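Capsular polysaccharide biosynthesis protein (Burkholderia pseudomallei, PDB 4BQN) binds coenzyme A and probably acts as an acetyltransferase in the biosynthesis of the bacterial capsular polysaccharide. Local coordinates at residues Phe63-Val68 / Gly90-Val95; Ser78-Arg83 / Glu171-Lys176. The protein carries 1 engineered substitution. One frame throughout, in Å; residues are numbered along the deposited sequence. Where two conformers were deposited one is given.

Contact 1 of 2, residues Phe63-Val68 / Gly90-Val95; sequences FLYQPV and GNALSV. With COA (coenzyme A), chain C.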
loop_
_atom_site.group_PDB
_atom_site.type_symbol
_atom_site.label_atom_id
_atom_site.label_comp_id
_atom_site.label_asym_id
_atom_site.label_seq_id
_atom_site.Cartn_x
_atom_site.Cartn_y
_atom_site.Cartn_z
ATOM N N PHE A 63 21.511 1.739 0.476
ATOM C CA PHE A 63 20.354 2.366 -0.155
ATOM C C PHE A 63 19.265 1.303 -0.141
ATOM O O PHE A 63 19.342 0.321 -0.882
ATOM C CB PHE A 63 20.704 2.791 -1.586
ATOM C CG PHE A 63 19.624 3.559 -2.316
ATOM C CD1 PHE A 63 19.046 4.706 -1.778
ATOM C CD2 PHE A 63 19.230 3.158 -3.593
ATOM C CE1 PHE A 63 18.075 5.415 -2.479
ATOM C CE2 PHE A 63 18.259 3.859 -4.300
ATOM C CZ PHE A 63 17.682 4.994 -3.746
ATOM N N LEU A 64 18.306 1.466 0.768
ATOM C CA LEU A 64 17.118 0.611 0.788
ATOM C C LEU A 64 16.079 1.315 -0.048
ATOM O O LEU A 64 15.796 2.485 0.164
ATOM C CB LEU A 64 16.585 0.427 2.212
ATOM C CG LEU A 64 17.344 -0.493 3.164
ATOM C CD1 LEU A 64 16.855 -0.305 4.593
ATOM C CD2 LEU A 64 17.227 -1.954 2.743
ATOM N N TYR A 65 15.516 0.612 -1.022
ATOM C CA TYR A 65 14.609 1.294 -1.926
ATOM C C TYR A 65 13.520 0.366 -2.414
ATOM O O TYR A 65 13.699 -0.857 -2.468
ATOM C CB TYR A 65 15.386 1.878 -3.130
ATOM C CG TYR A 65 15.913 0.810 -4.052
ATOM C CD1 TYR A 65 17.123 0.152 -3.782
ATOM C CD2 TYR A 65 15.169 0.402 -5.155
ATOM C CE1 TYR A 65 17.580 -0.872 -4.600
ATOM C CE2 TYR A 65 15.618 -0.623 -5.982
ATOM C CZ TYR A 65 16.814 -1.254 -5.690
ATOM O OH TYR A 65 17.248 -2.260 -6.515
ATOM N N GLN A 66 12.402 0.953 -2.807
ATOM C CA GLN A 66 11.360 0.196 -3.474
ATOM C C GLN A 66 11.449 0.437 -4.968
ATOM O O GLN A 66 11.849 1.528 -5.402
ATOM C CB GLN A 66 9.991 0.618 -2.950
ATOM C CG GLN A 66 9.849 0.343 -1.460
ATOM C CD GLN A 66 8.484 0.681 -0.913
ATOM O OE1 GLN A 66 8.015 1.808 -1.053
ATOM N NE2 GLN A 66 7.839 -0.289 -0.267
ATOM N N PRO A 67 11.076 -0.561 -5.779
ATOM C CA PRO A 67 11.088 -0.350 -7.228
ATOM C C PRO A 67 10.192 0.819 -7.683
ATOM O O PRO A 67 9.046 0.926 -7.251
ATOM C CB PRO A 67 10.540 -1.677 -7.764
ATOM C CG PRO A 67 10.977 -2.695 -6.754
ATOM C CD PRO A 67 10.747 -1.959 -5.442
ATOM N N VAL A 68 10.736 1.692 -8.529
ATOM C CA VAL A 68 9.970 2.813 -9.094
ATOM C C VAL A 68 10.352 2.934 -10.556
ATOM O O VAL A 68 11.513 3.180 -10.887
ATOM C CB VAL A 68 10.251 4.167 -8.381
ATOM C CG1 VAL A 68 9.428 5.282 -9.026
ATOM C CG2 VAL A 68 9.953 4.093 -6.891
ATOM N N GLY A 90 29.198 0.362 -1.885
ATOM C CA GLY A 90 27.852 0.567 -1.345
ATOM C C GLY A 90 26.955 -0.610 -1.679
ATOM O O GLY A 90 27.239 -1.381 -2.600
ATOM N N ASN A 91 25.876 -0.746 -0.920
ATOM C CA ASN A 91 24.916 -1.836 -1.070
ATOM C C ASN A 91 23.519 -1.263 -1.319
ATOM O O ASN A 91 23.032 -0.487 -0.495
ATOM C CB ASN A 91 24.920 -2.666 0.222
ATOM C CG ASN A 91 24.124 -3.955 0.117
ATOM O OD1 ASN A 91 23.825 -4.443 -0.976
ATOM N ND2 ASN A 91 23.794 -4.527 1.272
ATOM N N ALA A 92 22.891 -1.652 -2.429
ATOM C CA ALA A 92 21.523 -1.248 -2.744
ATOM C C ALA A 92 20.622 -2.484 -2.637
ATOM O O ALA A 92 20.813 -3.475 -3.347
ATOM C CB ALA A 92 21.449 -0.635 -4.137
ATOM N N LEU A 93 19.665 -2.436 -1.714
ATOM C CA LEU A 93 18.746 -3.555 -1.486
ATOM C C LEU A 93 17.332 -3.118 -1.765
ATOM O O LEU A 93 16.839 -2.121 -1.196
ATOM C CB LEU A 93 18.851 -4.064 -0.047
ATOM C CG LEU A 93 20.119 -4.835 0.325
ATOM C CD1 LEU A 93 20.158 -5.058 1.830
ATOM C CD2 LEU A 93 20.186 -6.163 -0.415
ATOM N N SER A 94 16.677 -3.832 -2.675
ATOM C CA SER A 94 15.280 -3.530 -2.966
ATOM C C SER A 94 14.323 -4.187 -1.982
ATOM O O SER A 94 14.515 -5.337 -1.538
ATOM C CB SER A 94 14.929 -3.879 -4.406
ATOM O OG SER A 94 15.288 -5.223 -4.686
ATOM N N VAL A 95 13.290 -3.419 -1.663
ATOM C CA VAL A 95 12.251 -3.797 -0.720
ATOM C C VAL A 95 10.911 -3.796 -1.441
ATOM O O VAL A 95 10.576 -2.838 -2.160
ATOM C CB VAL A 95 12.184 -2.785 0.447
ATOM C CG1 VAL A 95 11.098 -3.179 1.444
ATOM C CG2 VAL A 95 13.537 -2.695 1.130
HETATM N N1A COA C . -1.610 -5.290 -6.943
HETATM C C2A COA C . -2.359 -4.458 -7.710
HETATM N N3A COA C . -1.945 -3.229 -8.063
HETATM C C4A COA C . -0.721 -2.803 -7.676
HETATM C C5A COA C . 0.138 -3.651 -6.859
HETATM C C6A COA C . -0.380 -4.964 -6.496
HETATM N N6A COA C . 0.361 -5.795 -5.734
HETATM N N7A COA C . 1.288 -2.981 -6.612
HETATM C C8A COA C . 1.176 -1.785 -7.244
HETATM N N9A COA C . -0.029 -1.678 -7.849
HETATM C C1B COA C . -0.536 -0.577 -8.678
HETATM C C2B COA C . -0.093 0.815 -8.264
HETATM O O2B COA C . -0.975 1.346 -7.273
HETATM C C3B COA C . -0.184 1.528 -9.603
HETATM O O3B COA C . -1.581 1.781 -9.847
HETATM P P3B COA C . -2.089 2.762 -11.016
HETATM O O7A COA C . -3.574 2.851 -10.770
HETATM O O8A COA C . -1.364 4.056 -10.761
HETATM O O9A COA C . -1.714 2.100 -12.321
HETATM C C4B COA C . 0.293 0.466 -10.594
HETATM O O4B COA C . 0.057 -0.793 -9.961
HETATM C C5B COA C . 1.767 0.587 -10.981
HETATM O O5B COA C . 2.523 0.562 -9.777
HETATM P P1A COA C . 3.831 -0.323 -9.618
HETATM O O1A COA C . 4.241 -0.204 -8.180
HETATM O O2A COA C . 3.615 -1.703 -10.165
HETATM O O3A COA C . 4.941 0.338 -10.561
HETATM P P2A COA C . 5.625 1.792 -10.680
HETATM O O4A COA C . 5.212 2.370 -12.010
HETATM O O5A COA C . 7.091 1.561 -10.440
HETATM O O6A COA C . 5.004 2.697 -9.527
HETATM C CBP COA C . 4.475 3.624 -7.380
HETATM C CCP COA C . 5.452 2.745 -8.158
HETATM C CDP COA C . 4.893 3.709 -5.916
HETATM C CEP COA C . 4.561 5.032 -7.945
HETATM C CAP COA C . 3.057 3.016 -7.539
HETATM O OAP COA C . 2.972 1.786 -6.819
HETATM C C9P COA C . 1.867 3.878 -7.147
HETATM O O9P COA C . 1.400 4.686 -7.940
HETATM N N8P COA C . 1.311 3.684 -5.946
HETATM C C7P COA C . 0.128 4.415 -5.510
HETATM C C6P COA C . 0.375 5.860 -5.112
HETATM C C5P COA C . 1.332 5.871 -3.951
HETATM O O5P COA C . 2.539 5.933 -4.124
HETATM N N4P COA C . 0.769 5.809 -2.758
HETATM C C3P COA C . 1.551 5.805 -1.555
HETATM C C2P COA C . 1.234 4.569 -0.747
HETATM S S1P COA C . 2.569 4.286 0.347
#

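Contact 2 of 2, residues Ser78-Arg83 / Glu171-Lys176; sequences SSVFLR and ENDGGK. With COA (coenzyme A), chain C.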
loop_
_atom_site.group_PDB
_atom_site.type_symbol
_atom_site.label_atom_id
_atom_site.label_comp_id
_atom_site.label_asym_id
_atom_site.label_seq_id
_atom_site.Cartn_x
_atom_site.Cartn_y
_atom_site.Cartn_z
ATOM N N SER A 78 13.363 7.272 -10.897
ATOM C CA SER A 78 13.344 5.815 -11.050
ATOM C C SER A 78 14.398 5.138 -10.179
ATOM O O SER A 78 15.496 5.679 -9.964
ATOM C CB SER A 78 13.504 5.420 -12.516
ATOM O OG SER A 78 14.828 5.660 -12.968
ATOM N N SER A 79 14.066 3.957 -9.663
ATOM C CA SER A 79 15.003 3.255 -8.794
ATOM C C SER A 79 16.295 2.854 -9.509
ATOM O O SER A 79 17.374 2.934 -8.925
ATOM C CB SER A 79 14.335 2.048 -8.133
ATOM O OG SER A 79 13.710 1.204 -9.090
ATOM N N VAL A 80 16.190 2.462 -10.779
ATOM C CA VAL A 80 17.371 2.105 -11.578
ATOM C C VAL A 80 18.365 3.274 -11.628
ATOM O O VAL A 80 19.563 3.092 -11.416
ATOM C CB VAL A 80 16.962 1.668 -13.000
ATOM C CG1 VAL A 80 18.126 1.776 -13.978
ATOM C CG2 VAL A 80 16.427 0.243 -12.965
ATOM N N PHE A 81 17.863 4.474 -11.893
ATOM C CA PHE A 81 18.726 5.628 -12.090
ATOM C C PHE A 81 19.340 6.061 -10.766
ATOM O O PHE A 81 20.533 6.364 -10.695
ATOM C CB PHE A 81 17.907 6.761 -12.715
ATOM C CG PHE A 81 18.708 7.976 -13.081
ATOM C CD1 PHE A 81 19.554 7.964 -14.190
ATOM C CD2 PHE A 81 18.591 9.152 -12.344
ATOM C CE1 PHE A 81 20.272 9.098 -14.546
ATOM C CE2 PHE A 81 19.304 10.286 -12.702
ATOM C CZ PHE A 81 20.149 10.256 -13.801
ATOM N N LEU A 82 18.539 6.077 -9.708
ATOM C CA LEU A 82 19.037 6.474 -8.402
ATOM C C LEU A 82 20.096 5.507 -7.871
ATOM O O LEU A 82 21.148 5.943 -7.401
ATOM C CB LEU A 82 17.879 6.630 -7.413
ATOM C CG LEU A 82 16.938 7.798 -7.747
ATOM C CD1 LEU A 82 15.612 7.632 -7.025
ATOM C CD2 LEU A 82 17.573 9.146 -7.431
ATOM N N ARG A 83 19.830 4.204 -7.936
ATOM C CA ARG A 83 20.784 3.261 -7.375
ATOM C C ARG A 83 22.083 3.210 -8.186
ATOM O O ARG A 83 23.133 2.853 -7.652
ATOM C CB ARG A 83 20.185 1.869 -7.160
ATOM C CG ARG A 83 19.837 1.090 -8.418
ATOM C CD ARG A 83 18.951 -0.073 -8.017
ATOM N NE ARG A 83 18.338 -0.797 -9.129
ATOM C CZ ARG A 83 18.929 -1.754 -9.848
ATOM N NH1 ARG A 83 20.203 -2.068 -9.647
ATOM N NH2 ARG A 83 18.247 -2.388 -10.801
ATOM N N GLU A 171 10.447 -5.904 -12.902
ATOM C CA GLU A 171 10.433 -5.284 -14.227
ATOM C C GLU A 171 10.568 -3.764 -14.142
ATOM O O GLU A 171 11.211 -3.160 -15.002
ATOM C CB GLU A 171 9.174 -5.668 -15.018
ATOM C CG GLU A 171 9.182 -5.191 -16.467
ATOM C CD GLU A 171 7.979 -5.659 -17.268
ATOM O OE1 GLU A 171 7.527 -6.807 -17.072
ATOM O OE2 GLU A 171 7.486 -4.872 -18.105
ATOM N N ASN A 172 9.988 -3.159 -13.106
ATOM C CA ASN A 172 10.089 -1.709 -12.901
ATOM C C ASN A 172 11.350 -1.265 -12.152
ATOM O O ASN A 172 11.490 -0.082 -11.818
ATOM C CB ASN A 172 8.827 -1.148 -12.229
ATOM C CG ASN A 172 8.541 -1.785 -10.881
ATOM O OD1 ASN A 172 8.929 -2.928 -10.633
ATOM N ND2 ASN A 172 7.845 -1.057 -10.006
ATOM N N ASP A 173 12.246 -2.216 -11.894
ATOM C CA ASP A 173 13.588 -1.933 -11.360
ATOM C C ASP A 173 14.635 -2.588 -12.255
ATOM O O ASP A 173 15.598 -3.193 -11.769
ATOM C CB ASP A 173 13.723 -2.422 -9.906
ATOM C CG ASP A 173 15.031 -1.984 -9.253
ATOM O OD1 ASP A 173 15.499 -0.856 -9.544
ATOM O OD2 ASP A 173 15.598 -2.759 -8.438
ATOM N N GLY A 174 14.439 -2.466 -13.569
ATOM C CA GLY A 174 15.421 -2.925 -14.552
ATOM C C GLY A 174 15.591 -4.435 -14.594
ATOM O O GLY A 174 16.631 -4.928 -15.013
ATOM N N GLY A 175 14.566 -5.170 -14.166
ATOM C CA GLY A 175 14.622 -6.630 -14.173
ATOM C C GLY A 175 15.391 -7.253 -13.015
ATOM O O GLY A 175 15.683 -8.446 -13.043
ATOM N N LYS A 176 15.708 -6.465 -11.994
ATOM C CA LYS A 176 16.355 -6.987 -10.791
ATOM C C LYS A 176 15.327 -7.559 -9.817
ATOM O O LYS A 176 14.415 -6.841 -9.406
ATOM C CB LYS A 176 17.150 -5.879 -10.099
ATOM C CG LYS A 176 17.803 -6.345 -8.814
ATOM C CD LYS A 176 18.362 -5.185 -8.006
ATOM C CE LYS A 176 18.583 -5.633 -6.569
ATOM N NZ LYS A 176 19.049 -4.537 -5.674
HETATM N N1A COA C . -1.610 -5.290 -6.943
HETATM C C2A COA C . -2.359 -4.458 -7.710
HETATM N N3A COA C . -1.945 -3.229 -8.063
HETATM C C4A COA C . -0.721 -2.803 -7.676
HETATM C C5A COA C . 0.138 -3.651 -6.859
HETATM C C6A COA C . -0.380 -4.964 -6.496
HETATM N N6A COA C . 0.361 -5.795 -5.734
HETATM N N7A COA C . 1.288 -2.981 -6.612
HETATM C C8A COA C . 1.176 -1.785 -7.244
HETATM N N9A COA C . -0.029 -1.678 -7.849
HETATM C C1B COA C . -0.536 -0.577 -8.678
HETATM C C2B COA C . -0.093 0.815 -8.264
HETATM O O2B COA C . -0.975 1.346 -7.273
HETATM C C3B COA C . -0.184 1.528 -9.603
HETATM O O3B COA C . -1.581 1.781 -9.847
HETATM P P3B COA C . -2.089 2.762 -11.016
HETATM O O7A COA C . -3.574 2.851 -10.770
HETATM O O8A COA C . -1.364 4.056 -10.761
HETATM O O9A COA C . -1.714 2.100 -12.321
HETATM C C4B COA C . 0.293 0.466 -10.594
HETATM O O4B COA C . 0.057 -0.793 -9.961
HETATM C C5B COA C . 1.767 0.587 -10.981
HETATM O O5B COA C . 2.523 0.562 -9.777
HETATM P P1A COA C . 3.831 -0.323 -9.618
HETATM O O1A COA C . 4.241 -0.204 -8.180
HETATM O O2A COA C . 3.615 -1.703 -10.165
HETATM O O3A COA C . 4.941 0.338 -10.561
HETATM P P2A COA C . 5.625 1.792 -10.680
HETATM O O4A COA C . 5.212 2.370 -12.010
HETATM O O5A COA C . 7.091 1.561 -10.440
HETATM O O6A COA C . 5.004 2.697 -9.527
HETATM C CBP COA C . 4.475 3.624 -7.380
HETATM C CCP COA C . 5.452 2.745 -8.158
HETATM C CDP COA C . 4.893 3.709 -5.916
HETATM C CEP COA C . 4.561 5.032 -7.945
HETATM C CAP COA C . 3.057 3.016 -7.539
HETATM O OAP COA C . 2.972 1.786 -6.819
HETATM C C9P COA C . 1.867 3.878 -7.147
HETATM O O9P COA C . 1.400 4.686 -7.940
HETATM N N8P COA C . 1.311 3.684 -5.946
HETATM C C7P COA C . 0.128 4.415 -5.510
HETATM C C6P COA C . 0.375 5.860 -5.112
HETATM C C5P COA C . 1.332 5.871 -3.951
HETATM O O5P COA C . 2.539 5.933 -4.124
HETATM N N4P COA C . 0.769 5.809 -2.758
HETATM C C3P COA C . 1.551 5.805 -1.555
HETATM C C2P COA C . 1.234 4.569 -0.747
HETATM S S1P COA C . 2.569 4.286 0.347
HETATM O O HOH W 1 13.650 1.907 -12.315
#

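Contact 1 of 2, residues Phe63-Val68 / Gly90-Val95
Strands 63-65 and 91-94 run parallel, F63 beside A92, L64 beside L93 and Y65 beside S94, with their axes 4.8 Å apart at an angle of 16°. Four backbone hydrogen bonds join them, alternating in direction: F63 N to N91 O, L93 N to F63 O, Y65 N to L93 O and V95 N to Y65 O. V95 N to Y65 O is the shortest, at 2.7 Å. On one face the Y65 ring leans across the neighbouring strand. Its CG stands between the backbone N and the carbonyl carbon (chi1 69°), which turns the ring over S94. S94 CA lies over one ring face, and S94 CB is 3.5 Å from Y65 CZ. A92 CB meets Y65 CE1 obliquely at 3.9 Å. The pair lies at one edge of a four-stranded parallel sheet ordered 33-35, 6-11, 62-65, 91-94. On the opposite face L64 and L93 lie side by side. L64 CD2 touches L93 CB at 3.9 Å and V95 CG2 at 4.1 Å. Past the strand end, Q66 CG and P67 CD rest against V95 O, and V68 CA comes within 3.4 Å of coenzyme A O5A.

Contact 2 of 2, residues Ser78-Arg83 / Glu171-Lys176
R83 grips D173 side-on, NE in a salt bridge to the carboxylate and NH2 on the backbone carbonyl, which ties helix 79-83 to the loop 171-176, where D173 to K176 form a type I' beta turn. R83 NE donates to D173 OD1 at 2.9 Å, on the syn side of the carboxylate. R83 NH2 donates to the backbone atom D173 O, also at 2.9 Å, but from above the carbonyl plane and with a bent N-H...O angle of 134°. Both acceptors lie near the guanidinium plane, while the carboxylate plane is turned steeply from it. D173 CG lies opposite its backbone N (chi1 -172°), which carries the carboxylate over to S79 and R83. S79 OG is the second donor to D173 OD1, at 2.8 Å. It comes from the opposite face of the carboxylate to R83 NE. The negative charge of D173 is probably stabilised by these donors. Its other oxygen, OD2, is hydrogen-bonded to Y65 OH.

K176 lays its extended chain across the guanidinium, with CD over one face. Its NZ forms a salt bridge with D179 and a hydrogen bond with Y65 OH. The turn is closed by K176 N, which reaches D173 O from the face opposite R83 NH2. V80 CG2 packs at 3.4 Å from G174 N. A water accepts from V80 N and donates to N172 O, bridging the helix start to the loop. S78 is the N-cap of this helix, with a weak capping bond from F81 N to its OG. N172 ND2 donates an almost straight hydrogen bond (172°) to coenzyme A O5A, 2.8 Å away.

The centres of contacts 1 and 2 lie about 9 Å apart. Their segments alternate along the chain: 63-68, 78-83, 90-95, then 171-176. Helix 79-83 lies in the connection between the two strands, after helix 70-73, and packs on the sheet face that carries F63, Y65 and A92. The two contacts meet directly, at Y65 with D173 and at V68 with S79, where V68 O is 2.9 Å from S79 N, a probable hydrogen bond. The later loop 171-176 is thus joined to both the sheet and the helix. Both contacts reach coenzyme A at O5A, V68 by close approach and N172 by a hydrogen bond. P67, V68 and N172 thus contribute to the coenzyme A pocket.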